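Local coordinates for protein anaerobically-induced outer membrane porin OprE (Pseudomonas aeruginosa, PDB 4FRX) that probably forms a beta-barrel channel in the outer membrane through which small solutes pass, at residues 49-54 and 60-65; 251-256 and 262-267; 348-351 and 357-360; 283-288 and 324-329. All coordinates share one frame; numbering follows the deposited sequence.

Interaction 1 of 4, residues 49-54 and 60-65. With C8E ((hydroxyethyloxy)tri(ethyloxy)octane), chain G.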
loop_
_atom_site.group_PDB
_atom_site.type_symbol
_atom_site.label_atom_id
_atom_site.label_comp_id
_atom_site.label_asym_id
_atom_site.label_seq_id
_atom_site.Cartn_x
_atom_site.Cartn_y
_atom_site.Cartn_z
ATOM N N TYR A 49 -10.127 -18.543 0.053
ATOM C CA TYR A 49 -10.092 -19.933 0.474
ATOM C C TYR A 49 -8.629 -20.270 0.691
ATOM O O TYR A 49 -7.781 -19.858 -0.089
ATOM C CB TYR A 49 -10.725 -20.856 -0.572
ATOM C CG TYR A 49 -10.330 -22.307 -0.410
ATOM C CD1 TYR A 49 -10.940 -23.117 0.540
ATOM C CD2 TYR A 49 -9.326 -22.861 -1.196
ATOM C CE1 TYR A 49 -10.561 -24.440 0.697
ATOM C CE2 TYR A 49 -8.950 -24.185 -1.051
ATOM C CZ TYR A 49 -9.563 -24.962 -0.105
ATOM O OH TYR A 49 -9.171 -26.271 0.027
ATOM N N GLN A 50 -8.339 -20.972 1.784
ATOM C CA GLN A 50 -6.974 -21.365 2.121
ATOM C C GLN A 50 -6.976 -22.826 2.519
ATOM O O GLN A 50 -7.519 -23.174 3.568
ATOM C CB GLN A 50 -6.464 -20.555 3.316
ATOM C CG GLN A 50 -6.033 -19.134 3.026
ATOM C CD GLN A 50 -5.496 -18.440 4.273
ATOM O OE1 GLN A 50 -4.585 -18.943 4.941
ATOM N NE2 GLN A 50 -6.075 -17.292 4.605
ATOM N N SER A 51 -6.371 -23.690 1.713
ATOM C CA SER A 51 -6.325 -25.101 2.087
ATOM C C SER A 51 -5.312 -25.304 3.197
ATOM O O SER A 51 -4.548 -24.395 3.527
ATOM C CB SER A 51 -5.930 -25.975 0.901
ATOM O OG SER A 51 -4.521 -25.963 0.716
ATOM N N GLY A 52 -5.315 -26.509 3.768
ATOM C CA GLY A 52 -4.244 -26.944 4.644
ATOM C C GLY A 52 -3.150 -27.529 3.765
ATOM O O GLY A 52 -3.189 -27.380 2.539
ATOM N N PHE A 53 -2.175 -28.189 4.385
ATOM C CA PHE A 53 -1.066 -28.792 3.656
ATOM C C PHE A 53 -1.137 -30.313 3.712
ATOM O O PHE A 53 -1.445 -30.884 4.761
ATOM C CB PHE A 53 0.272 -28.306 4.215
ATOM C CG PHE A 53 0.514 -26.853 3.976
ATOM C CD1 PHE A 53 0.066 -25.907 4.884
ATOM C CD2 PHE A 53 1.163 -26.425 2.825
ATOM C CE1 PHE A 53 0.270 -24.555 4.658
ATOM C CE2 PHE A 53 1.374 -25.070 2.600
ATOM C CZ PHE A 53 0.921 -24.139 3.520
ATOM N N THR A 54 -0.858 -30.949 2.578
ATOM C CA THR A 54 -0.740 -32.402 2.513
ATOM C C THR A 54 0.345 -32.886 3.472
ATOM O O THR A 54 1.235 -32.127 3.856
ATOM C CB THR A 54 -0.394 -32.887 1.099
ATOM O OG1 THR A 54 0.821 -32.262 0.656
ATOM C CG2 THR A 54 -1.528 -32.563 0.119
ATOM N N PHE A 60 1.918 -29.690 0.460
ATOM C CA PHE A 60 1.430 -28.879 -0.644
ATOM C C PHE A 60 0.027 -28.394 -0.367
ATOM O O PHE A 60 -0.755 -29.086 0.287
ATOM C CB PHE A 60 1.457 -29.674 -1.939
ATOM C CG PHE A 60 2.843 -30.029 -2.384
ATOM C CD1 PHE A 60 3.612 -29.116 -3.069
ATOM C CD2 PHE A 60 3.381 -31.265 -2.092
ATOM C CE1 PHE A 60 4.898 -29.438 -3.478
ATOM C CE2 PHE A 60 4.663 -31.591 -2.499
ATOM C CZ PHE A 60 5.415 -30.676 -3.194
ATOM N N GLY A 61 -0.294 -27.212 -0.885
ATOM C CA GLY A 61 -1.619 -26.657 -0.713
ATOM C C GLY A 61 -1.977 -25.734 -1.863
ATOM O O GLY A 61 -1.207 -25.582 -2.819
ATOM N N VAL A 62 -3.155 -25.125 -1.772
ATOM C CA VAL A 62 -3.599 -24.162 -2.783
ATOM C C VAL A 62 -4.522 -23.136 -2.116
ATOM O O VAL A 62 -5.374 -23.495 -1.290
ATOM C CB VAL A 62 -4.297 -24.867 -3.985
ATOM C CG1 VAL A 62 -5.543 -25.604 -3.543
ATOM C CG2 VAL A 62 -4.633 -23.863 -5.092
ATOM N N ASP A 63 -4.314 -21.859 -2.428
ATOM C CA ASP A 63 -5.223 -20.806 -1.980
ATOM C C ASP A 63 -5.942 -20.207 -3.189
ATOM O O ASP A 63 -5.438 -20.269 -4.311
ATOM C CB ASP A 63 -4.473 -19.680 -1.255
ATOM C CG ASP A 63 -3.878 -20.107 0.077
ATOM O OD1 ASP A 63 -4.135 -21.232 0.549
ATOM O OD2 ASP A 63 -3.146 -19.290 0.669
ATOM N N ALA A 64 -7.117 -19.626 -2.953
ATOM C CA ALA A 64 -7.884 -18.989 -4.020
ATOM C C ALA A 64 -8.457 -17.680 -3.496
ATOM O O ALA A 64 -8.909 -17.597 -2.353
ATOM C CB ALA A 64 -9.015 -19.907 -4.506
ATOM N N LEU A 65 -8.403 -16.652 -4.330
ATOM C CA LEU A 65 -8.962 -15.357 -3.981
ATOM C C LEU A 65 -9.947 -14.941 -5.071
ATOM O O LEU A 65 -9.549 -14.653 -6.197
ATOM C CB LEU A 65 -7.850 -14.315 -3.833
ATOM C CG LEU A 65 -8.373 -12.903 -3.567
ATOM C CD1 LEU A 65 -9.070 -12.850 -2.210
ATOM C CD2 LEU A 65 -7.283 -11.855 -3.678
HETATM C C1 C8E G . -5.281 -34.361 0.121
HETATM C C2 C8E G . -5.381 -34.386 -1.399
HETATM C C3 C8E G . -5.392 -32.977 -1.980
HETATM C C4 C8E G . -4.743 -32.961 -3.358
HETATM C C6 C8E G . -3.035 -29.940 -3.967
HETATM C C7 C8E G . -1.572 -29.525 -4.040
HETATM C C8 C8E G . -1.393 -28.126 -4.620
HETATM O O9 C8E G . -0.780 -28.202 -5.889
HETATM C C10 C8E G . -0.592 -26.924 -6.446
HETATM C C11 C8E G . -0.847 -26.962 -7.946
HETATM O O12 C8E G . -2.241 -27.018 -8.151
HETATM C C13 C8E G . -2.871 -25.751 -8.104
HETATM C C14 C8E G . -2.219 -24.774 -9.078
HETATM O O15 C8E G . -2.561 -23.459 -8.696
HETATM C C16 C8E G . -2.274 -22.511 -9.694
HETATM C C17 C8E G . -0.922 -21.872 -9.397
HETATM O O18 C8E G . -0.594 -20.984 -10.439
HETATM C C19 C8E G . 0.591 -21.373 -11.095
HETATM O O HOH W 1 -2.524 -18.996 3.270
#
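Six hydrogen bonds run between the segments, beginning with Tyr49 and Ala64, a hydrogen-bonded antiparallel pair. Tyr49 N reaches Ala64 O at 2.9 Å, and Ala64 N returns a bond to Tyr49 O. Further along, Ser51 N donates to Val62 O at 3.2 Å and Thr54 N to Phe60 O at 3.0 Å. Two of the six use side-chain oxygens where backbone carbonyls might be expected: Val62 N donates to Ser51 OG at 3.0 Å and Phe60 N to Thr54 OG1 at 2.8 Å, the latter with 159° at the hydrogen. Ser51 chi1 of 81° sets OG between its own N and carbonyl carbon, from where it also donates to Gly52 O at 2.7 Å, on a lone pair.

This is the turn end of an antiparallel beta hairpin in the porin barrel, formed by strands 37-50 and 59-71. Gln50 and Asp63 make a non-hydrogen-bonded pair, their amide and carboxylate planes 52° apart.

Two basic side chains hold the Asp63 carboxylate. Its OD1 lies 3.2 Å from Gln50 CA and is salt-bridged to Lys111, while OD2 is salt-bridged to Arg120; one water donates to OD2 and, weakly, to Gln50 OE1.

Apolar contact is slight on the Tyr49 face, with Tyr49 CB 4.4 Å from Ala64 CB. A detergent molecule, (hydroxyethyloxy)tri(ethyloxy)octane, runs past Phe60 CB, Gly61 O and Val62 CG2.

Interaction 2 of 4, residues 251-256 and 262-267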
loop_
_atom_site.group_PDB
_atom_site.type_symbol
_atom_site.label_atom_id
_atom_site.label_comp_id
_atom_site.label_asym_id
_atom_site.label_seq_id
_atom_site.Cartn_x
_atom_site.Cartn_y
_atom_site.Cartn_z
ATOM N N ASP A 251 18.626 1.376 -12.129
ATOM C CA ASP A 251 18.988 0.017 -12.513
ATOM C C ASP A 251 18.770 -0.116 -14.009
ATOM O O ASP A 251 17.815 0.442 -14.546
ATOM C CB ASP A 251 18.114 -1.007 -11.780
ATOM C CG ASP A 251 18.392 -2.442 -12.229
ATOM O OD1 ASP A 251 19.305 -3.072 -11.658
ATOM O OD2 ASP A 251 17.709 -2.942 -13.153
ATOM N N GLY A 252 19.664 -0.832 -14.684
ATOM C CA GLY A 252 19.486 -1.131 -16.098
ATOM C C GLY A 252 19.234 0.081 -16.983
ATOM O O GLY A 252 19.994 1.042 -16.952
ATOM N N LYS A 253 18.150 0.031 -17.755
ATOM C CA LYS A 253 17.842 1.060 -18.752
ATOM C C LYS A 253 17.730 2.467 -18.172
ATOM O O LYS A 253 18.225 3.435 -18.749
ATOM C CB LYS A 253 16.571 0.693 -19.512
ATOM C CG LYS A 253 16.731 -0.567 -20.366
ATOM C CD LYS A 253 15.501 -0.824 -21.215
ATOM C CE LYS A 253 15.675 -2.032 -22.129
ATOM N NZ LYS A 253 16.920 -1.936 -22.938
ATOM N N ASN A 254 17.086 2.577 -17.018
ATOM C CA ASN A 254 16.957 3.865 -16.361
ATOM C C ASN A 254 18.320 4.480 -16.014
ATOM O O ASN A 254 18.466 5.704 -15.947
ATOM C CB ASN A 254 16.091 3.722 -15.110
ATOM C CG ASN A 254 15.957 5.013 -14.349
ATOM O OD1 ASN A 254 16.646 5.241 -13.354
ATOM N ND2 ASN A 254 15.077 5.884 -14.828
ATOM N N GLY A 255 19.325 3.627 -15.811
ATOM C CA GLY A 255 20.665 4.084 -15.467
ATOM C C GLY A 255 21.529 4.444 -16.677
ATOM O O GLY A 255 22.707 4.761 -16.540
ATOM N N SER A 256 20.948 4.388 -17.867
ATOM C CA SER A 256 21.689 4.708 -19.081
ATOM C C SER A 256 20.991 5.828 -19.850
ATOM O O SER A 256 19.769 5.910 -19.854
ATOM C CB SER A 256 21.791 3.477 -19.979
ATOM O OG SER A 256 20.596 3.303 -20.713
ATOM N N ASP A 262 14.504 6.188 -24.288
ATOM C CA ASP A 262 13.437 5.298 -24.756
ATOM C C ASP A 262 12.280 5.209 -23.755
ATOM O O ASP A 262 11.331 4.462 -23.955
ATOM C CB ASP A 262 13.968 3.898 -25.065
ATOM C CG ASP A 262 12.930 3.022 -25.762
ATOM O OD1 ASP A 262 12.257 3.514 -26.697
ATOM O OD2 ASP A 262 12.763 1.854 -25.357
ATOM N N GLY A 263 12.356 5.977 -22.677
ATOM C CA GLY A 263 11.221 6.074 -21.788
ATOM C C GLY A 263 11.341 5.314 -20.482
ATOM O O GLY A 263 10.371 5.238 -19.735
ATOM N N TYR A 264 12.513 4.756 -20.187
ATOM C CA TYR A 264 12.703 4.148 -18.864
ATOM C C TYR A 264 13.076 5.226 -17.849
ATOM O O TYR A 264 14.238 5.370 -17.468
ATOM C CB TYR A 264 13.718 2.998 -18.894
ATOM C CG TYR A 264 13.162 1.798 -19.631
ATOM C CD1 TYR A 264 13.141 1.771 -21.017
ATOM C CD2 TYR A 264 12.606 0.723 -18.938
ATOM C CE1 TYR A 264 12.607 0.702 -21.705
ATOM C CE2 TYR A 264 12.071 -0.366 -19.618
ATOM C CZ TYR A 264 12.081 -0.365 -21.007
ATOM O OH TYR A 264 11.563 -1.421 -21.715
ATOM N N VAL A 265 12.065 5.977 -17.424
ATOM C CA VAL A 265 12.277 7.175 -16.622
ATOM C C VAL A 265 11.338 7.259 -15.426
ATOM O O VAL A 265 10.276 6.633 -15.393
ATOM C CB VAL A 265 12.080 8.455 -17.461
ATOM C CG1 VAL A 265 13.182 8.607 -18.523
ATOM C CG2 VAL A 265 10.682 8.472 -18.104
ATOM N N SER A 266 11.743 8.068 -14.452
ATOM C CA SER A 266 10.938 8.336 -13.273
ATOM C C SER A 266 10.584 9.808 -13.274
ATOM O O SER A 266 11.378 10.646 -13.713
ATOM C CB SER A 266 11.765 8.045 -12.018
ATOM O OG SER A 266 11.179 8.638 -10.870
ATOM N N SER A 267 9.409 10.137 -12.755
ATOM C CA SER A 267 9.105 11.525 -12.435
ATOM C C SER A 267 10.090 12.064 -11.387
ATOM O O SER A 267 10.582 11.329 -10.534
ATOM C CB SER A 267 7.670 11.655 -11.904
ATOM O OG SER A 267 6.727 11.344 -12.917
HETATM O O HOH W 2 15.000 0.195 -24.660
#
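A lysine methylene, rather than its ammonium, covers the face of an aromatic ring: Lys253 CD lies 3.4 Å from the centroid of the Tyr264 ring and only 16° off the ring normal, which defines a CH-pi contact. Lys253 CB rests near the base of the same ring, 3.6 Å from Tyr264 CG. The lysine chain is extended until chi4, which turns to -52°, and NZ ends 5.7 Å from the ring centroid, at most a weak cation-pi attraction.

Beside this, Asn254 ND2 donates to Tyr264 O at 2.8 Å, with 156° at the hydrogen. The donor is tilted out of the carbonyl plane, while the acceptor stays close to the amide plane of Asn254. The same amide is held from other directions too, ND2 by Gly277 O and OD1 by Val279 N, so its rotation is well defined.

The contact closes a loop excursion built round the short helix 257-261, with Ser256 as N-cap and a Schellman motif at Gly263; Tyr264 then centres an inverse gamma turn whose bond is weak. Phe220 also meets the Tyr264 ring.

Asp262 OD1 is salt-bridged to Arg190. A water donates to Asp262 OD2 at 2.9 Å and accepts weakly from Lys253 NZ, these charged atoms being 6.1 Å apart. The chemistry therefore suggests an aliphatic hold on the tyrosine, the lysine charge being only loosely linked, through water, to a carboxylate already held by Arg190.

Interaction 3 of 4, residues 348-351 and 357-360. With C8E ((hydroxyethyloxy)tri(ethyloxy)octane), chain E.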
loop_
_atom_site.group_PDB
_atom_site.type_symbol
_atom_site.label_atom_id
_atom_site.label_comp_id
_atom_site.label_asym_id
_atom_site.label_seq_id
_atom_site.Cartn_x
_atom_site.Cartn_y
_atom_site.Cartn_z
ATOM N N TYR A 348 -8.392 9.114 18.983
ATOM C CA TYR A 348 -9.059 8.760 20.232
ATOM C C TYR A 348 -9.834 7.470 20.070
ATOM O O TYR A 348 -10.615 7.323 19.126
ATOM C CB TYR A 348 -10.002 9.862 20.711
ATOM C CG TYR A 348 -10.495 9.612 22.128
ATOM C CD1 TYR A 348 -9.616 9.692 23.202
ATOM C CD2 TYR A 348 -11.817 9.273 22.386
ATOM C CE1 TYR A 348 -10.031 9.464 24.491
ATOM C CE2 TYR A 348 -12.252 9.040 23.692
ATOM C CZ TYR A 348 -11.342 9.142 24.737
ATOM O OH TYR A 348 -11.720 8.919 26.041
ATOM N N ASP A 349 -9.597 6.542 20.992
ATOM C CA ASP A 349 -10.315 5.272 21.057
ATOM C C ASP A 349 -11.408 5.394 22.109
ATOM O O ASP A 349 -11.115 5.521 23.295
ATOM C CB ASP A 349 -9.345 4.151 21.436
ATOM C CG ASP A 349 -10.007 2.772 21.464
ATOM O OD1 ASP A 349 -11.250 2.681 21.563
ATOM O OD2 ASP A 349 -9.271 1.769 21.386
ATOM N N PHE A 350 -12.668 5.351 21.688
ATOM C CA PHE A 350 -13.766 5.609 22.618
ATOM C C PHE A 350 -14.098 4.432 23.540
ATOM O O PHE A 350 -15.027 4.522 24.342
ATOM C CB PHE A 350 -15.012 6.046 21.864
ATOM C CG PHE A 350 -14.926 7.429 21.308
ATOM C CD1 PHE A 350 -14.301 7.665 20.092
ATOM C CD2 PHE A 350 -15.481 8.499 21.993
ATOM C CE1 PHE A 350 -14.236 8.938 19.573
ATOM C CE2 PHE A 350 -15.415 9.774 21.478
ATOM C CZ PHE A 350 -14.796 9.995 20.267
ATOM N N ALA A 351 -13.343 3.342 23.427
ATOM C CA ALA A 351 -13.518 2.203 24.323
ATOM C C ALA A 351 -13.251 2.609 25.767
ATOM O O ALA A 351 -13.921 2.144 26.691
ATOM C CB ALA A 351 -12.607 1.050 23.921
ATOM N N GLY A 357 -15.332 0.080 20.034
ATOM C CA GLY A 357 -15.553 -0.057 18.608
ATOM C C GLY A 357 -15.614 1.259 17.852
ATOM O O GLY A 357 -15.570 1.255 16.621
ATOM N N LEU A 358 -15.742 2.375 18.573
ATOM C CA LEU A 358 -15.741 3.703 17.944
ATOM C C LEU A 358 -14.365 4.361 18.074
ATOM O O LEU A 358 -13.815 4.456 19.172
ATOM C CB LEU A 358 -16.838 4.619 18.531
ATOM C CG LEU A 358 -16.946 6.044 17.953
ATOM C CD1 LEU A 358 -17.521 6.061 16.540
ATOM C CD2 LEU A 358 -17.753 6.986 18.849
ATOM N N THR A 359 -13.801 4.799 16.949
ATOM C CA THR A 359 -12.507 5.481 16.967
ATOM C C THR A 359 -12.510 6.711 16.054
ATOM O O THR A 359 -13.229 6.763 15.055
ATOM C CB THR A 359 -11.357 4.546 16.507
ATOM O OG1 THR A 359 -11.636 4.065 15.189
ATOM C CG2 THR A 359 -11.180 3.357 17.448
ATOM N N PHE A 360 -11.708 7.705 16.407
ATOM C CA PHE A 360 -11.501 8.859 15.536
ATOM C C PHE A 360 -10.022 9.077 15.314
ATOM O O PHE A 360 -9.232 9.008 16.250
ATOM C CB PHE A 360 -12.116 10.129 16.133
ATOM C CG PHE A 360 -11.842 11.360 15.321
ATOM C CD1 PHE A 360 -12.594 11.637 14.191
ATOM C CD2 PHE A 360 -10.827 12.239 15.682
ATOM C CE1 PHE A 360 -12.333 12.771 13.429
ATOM C CE2 PHE A 360 -10.562 13.375 14.928
ATOM C CZ PHE A 360 -11.315 13.643 13.806
HETATM C C1 C8E E . -12.319 13.982 24.437
HETATM C C2 C8E E . -11.842 13.088 23.299
HETATM C C3 C8E E . -12.787 13.171 22.101
HETATM C C4 C8E E . -12.003 13.176 20.795
HETATM C C5 C8E E . -12.632 14.118 19.781
HETATM C C6 C8E E . -13.375 13.315 18.719
HETATM C C7 C8E E . -14.243 14.206 17.835
HETATM C C8 C8E E . -14.518 13.509 16.514
HETATM O O9 C8E E . -15.867 13.669 16.147
HETATM C C10 C8E E . -16.027 14.611 15.115
HETATM C C11 C8E E . -17.146 14.148 14.188
HETATM O O HOH W 3 -12.793 0.824 20.225
#
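The turn end of an antiparallel beta hairpin, strands 340-349 and 358-370, pairs the backbones of Tyr348 and Phe360 and packs the Phe350 ring against Leu358. Tyr348 and Phe360 form a hydrogen-bonded pair, Tyr348 N to Phe360 O at 2.9 Å and Phe360 N to Tyr348 O at 3.0 Å. Phe350, where a 3-10 segment begins, adds a bond from its N to Leu358 O, also 2.9 Å.

The Phe350 ring is covered on both faces. Leu358 CD2 makes a CH-pi contact, 3.9 Å from the ring centroid and 19° off the normal. Over the opposite face an atom from the rim of the tyrosine ring, Tyr348 CD2, sits near the centre. Leu358 O lies at the edge of the same ring. A chi1 of -180° swings Leu358 CG away from its own N and lays the side chain alongside Phe350, both pointing the same way.

Asp349 OD1 accepts two bonds near the turn. One comes from Ala351 N at 2.9 Å, an Asx turn in which the donor stands above the carboxylate plane. A water bonded to Gly357 N donates to the same OD1 at 2.8 Å.

On the aromatic side, a detergent chain passes over one face of Tyr348 and one of Phe360, Phe360 CD1 lying 3.5 Å from its C8. Strand 377-389 flanks the hairpin beyond Leu358, Thr359 and Phe360, while His295 and Gly294 meet Tyr348 and Asp349 on the other side.

Interaction 4 of 4, residues 283-288 and 324-329; sequences AFSGLF and YLITDV
Ile326 presses its aliphatic chain onto Ser285 and Leu287, the point where the long loop between strands 295-305 and 340-349 meets strand 280-292 of the porin barrel wall. Ser285 and Leu287 point toward the loop and Phe284 points away, consistent with a loop folded against the inner side of the barrel. Ile326 lies in a type I turn from Leu325 to Asp328, closed by a bond from Asp328 N to Leu325 O.

From CB, which is directed toward the strand, the isoleucine forks. CG2 touches two residues, 4.1 Å from Ser285 OG and 4.2 Å from Leu287 CB. The other branch starts with CG1, which chi1 of 61° places between the backbone N and the carbonyl carbon; it lies 3.9 Å from Ser285 CB. Because chi2 is 171°, the chain stays extended and CD1 is carried up to the strand itself. There CD1 approaches Ser285 CB to 3.6 Å, Gly286 O to 4.0 Å and Leu287 CB to 4.2 Å.

No direct hydrogen bond crosses this buried contact, so van der Waals contact carries the direct touch. Neighbouring strands complete the surroundings: Gln302 and Arg244 touch the Ile326 side chain, and Gln343 NE2 donates to Ile326 O. A single water links the segments, 2.8 Å from Ser285 OG and accepting a bond from Ile326 N at 3.0 Å.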
loop_
_atom_site.group_PDB
_atom_site.type_symbol
_atom_site.label_atom_id
_atom_site.label_comp_id
_atom_site.label_asym_id
_atom_site.label_seq_id
_atom_site.Cartn_x
_atom_site.Cartn_y
_atom_site.Cartn_z
ATOM N N ALA A 283 15.230 8.974 1.057
ATOM C CA ALA A 283 14.103 9.375 1.902
ATOM C C ALA A 283 14.440 9.008 3.350
ATOM O O ALA A 283 14.975 7.942 3.594
ATOM C CB ALA A 283 12.870 8.637 1.479
ATOM N N PHE A 284 14.159 9.886 4.299
ATOM C CA PHE A 284 14.403 9.599 5.714
ATOM C C PHE A 284 13.226 10.123 6.520
ATOM O O PHE A 284 12.770 11.226 6.279
ATOM C CB PHE A 284 15.690 10.276 6.206
ATOM C CG PHE A 284 15.916 10.130 7.691
ATOM C CD1 PHE A 284 16.412 8.943 8.217
ATOM C CD2 PHE A 284 15.622 11.168 8.562
ATOM C CE1 PHE A 284 16.615 8.797 9.582
ATOM C CE2 PHE A 284 15.821 11.027 9.929
ATOM C CZ PHE A 284 16.320 9.839 10.435
ATOM N N SER A 285 12.732 9.343 7.472
ATOM C CA SER A 285 11.635 9.845 8.284
ATOM C C SER A 285 11.699 9.363 9.723
ATOM O O SER A 285 12.270 8.311 10.010
ATOM C CB SER A 285 10.296 9.460 7.680
ATOM O OG SER A 285 10.098 8.066 7.787
ATOM N N GLY A 286 11.123 10.167 10.614
ATOM C CA GLY A 286 10.973 9.835 12.023
ATOM C C GLY A 286 9.552 10.200 12.409
ATOM O O GLY A 286 9.102 11.313 12.135
ATOM N N LEU A 287 8.820 9.255 12.997
ATOM C CA LEU A 287 7.469 9.530 13.461
ATOM C C LEU A 287 7.372 9.061 14.906
ATOM O O LEU A 287 7.761 7.947 15.216
ATOM C CB LEU A 287 6.442 8.780 12.597
ATOM C CG LEU A 287 4.978 8.846 13.038
ATOM C CD1 LEU A 287 4.420 10.275 12.870
ATOM C CD2 LEU A 287 4.128 7.824 12.285
ATOM N N PHE A 288 6.850 9.917 15.778
ATOM C CA PHE A 288 6.771 9.607 17.190
ATOM C C PHE A 288 5.325 9.734 17.601
ATOM O O PHE A 288 4.681 10.737 17.310
ATOM C CB PHE A 288 7.630 10.576 18.009
ATOM C CG PHE A 288 9.059 10.623 17.574
ATOM C CD1 PHE A 288 9.461 11.490 16.573
ATOM C CD2 PHE A 288 9.996 9.784 18.146
ATOM C CE1 PHE A 288 10.779 11.533 16.152
ATOM C CE2 PHE A 288 11.324 9.820 17.733
ATOM C CZ PHE A 288 11.713 10.693 16.727
ATOM N N TYR A 324 5.546 2.993 1.030
ATOM C CA TYR A 324 5.731 2.781 2.471
ATOM C C TYR A 324 6.378 4.010 3.127
ATOM O O TYR A 324 7.457 3.939 3.727
ATOM C CB TYR A 324 6.517 1.493 2.764
ATOM C CG TYR A 324 6.487 1.125 4.233
ATOM C CD1 TYR A 324 5.274 0.853 4.874
ATOM C CD2 TYR A 324 7.658 1.088 4.997
ATOM C CE1 TYR A 324 5.228 0.538 6.223
ATOM C CE2 TYR A 324 7.620 0.761 6.355
ATOM C CZ TYR A 324 6.403 0.490 6.958
ATOM O OH TYR A 324 6.352 0.166 8.302
ATOM N N LEU A 325 5.693 5.140 2.992
ATOM C CA LEU A 325 6.113 6.410 3.564
ATOM C C LEU A 325 5.096 6.818 4.627
ATOM O O LEU A 325 3.889 6.571 4.471
ATOM C CB LEU A 325 6.163 7.493 2.463
ATOM C CG LEU A 325 7.132 7.289 1.283
ATOM C CD1 LEU A 325 6.973 8.380 0.209
ATOM C CD2 LEU A 325 8.597 7.205 1.750
ATOM N N ILE A 326 5.567 7.490 5.677
ATOM C CA ILE A 326 4.670 8.018 6.707
ATOM C C ILE A 326 3.702 9.070 6.190
ATOM O O ILE A 326 2.750 9.459 6.893
ATOM C CB ILE A 326 5.432 8.559 7.952
ATOM C CG1 ILE A 326 6.371 9.710 7.582
ATOM C CG2 ILE A 326 6.180 7.422 8.651
ATOM C CD1 ILE A 326 6.986 10.412 8.812
ATOM N N THR A 327 3.935 9.497 4.953
ATOM C CA THR A 327 3.127 10.513 4.293
ATOM C C THR A 327 2.168 9.930 3.244
ATOM O O THR A 327 1.518 10.676 2.522
ATOM C CB THR A 327 4.021 11.560 3.606
ATOM O OG1 THR A 327 4.854 10.913 2.628
ATOM C CG2 THR A 327 4.897 12.285 4.632
ATOM N N ASP A 328 2.068 8.606 3.157
ATOM C CA ASP A 328 1.127 8.009 2.211
ATOM C C ASP A 328 -0.240 8.055 2.869
ATOM O O ASP A 328 -0.531 7.258 3.750
ATOM C CB ASP A 328 1.512 6.571 1.840
ATOM C CG ASP A 328 0.618 5.983 0.734
ATOM O OD1 ASP A 328 -0.618 5.947 0.896
ATOM O OD2 ASP A 328 1.156 5.543 -0.304
ATOM N N VAL A 329 -1.067 8.997 2.427
ATOM C CA VAL A 329 -2.341 9.297 3.075
ATOM C C VAL A 329 -3.489 9.173 2.067
ATOM O O VAL A 329 -3.346 8.502 1.049
ATOM C CB VAL A 329 -2.313 10.680 3.773
ATOM C CG1 VAL A 329 -1.328 10.651 4.946
ATOM C CG2 VAL A 329 -1.882 11.772 2.795
HETATM O O HOH W 4 8.530 7.763 5.528
#

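In the fold
From the N terminus, interaction 1 comes first and closes the short turn between strands 37-50 and 59-71. Interaction 2 follows, folding the loop after strand 237-250 around helix 257-261. Interaction 4 then spans 35 intervening residues, including strand 295-305, and ties loop residues 324-329 back to strand 280-292. Interaction 3 comes last, at the turn joining strands 340-349 and 358-370. All four are in series; none nests within or crosses another. Interactions 1 and 3 shape hairpin ends, their centres about 36 Å apart, whereas the centre of interaction 4 lies about 13 Å from the centre of the chain. No two touch: even the nearest atoms of interactions 2 and 4 are about 12 Å apart.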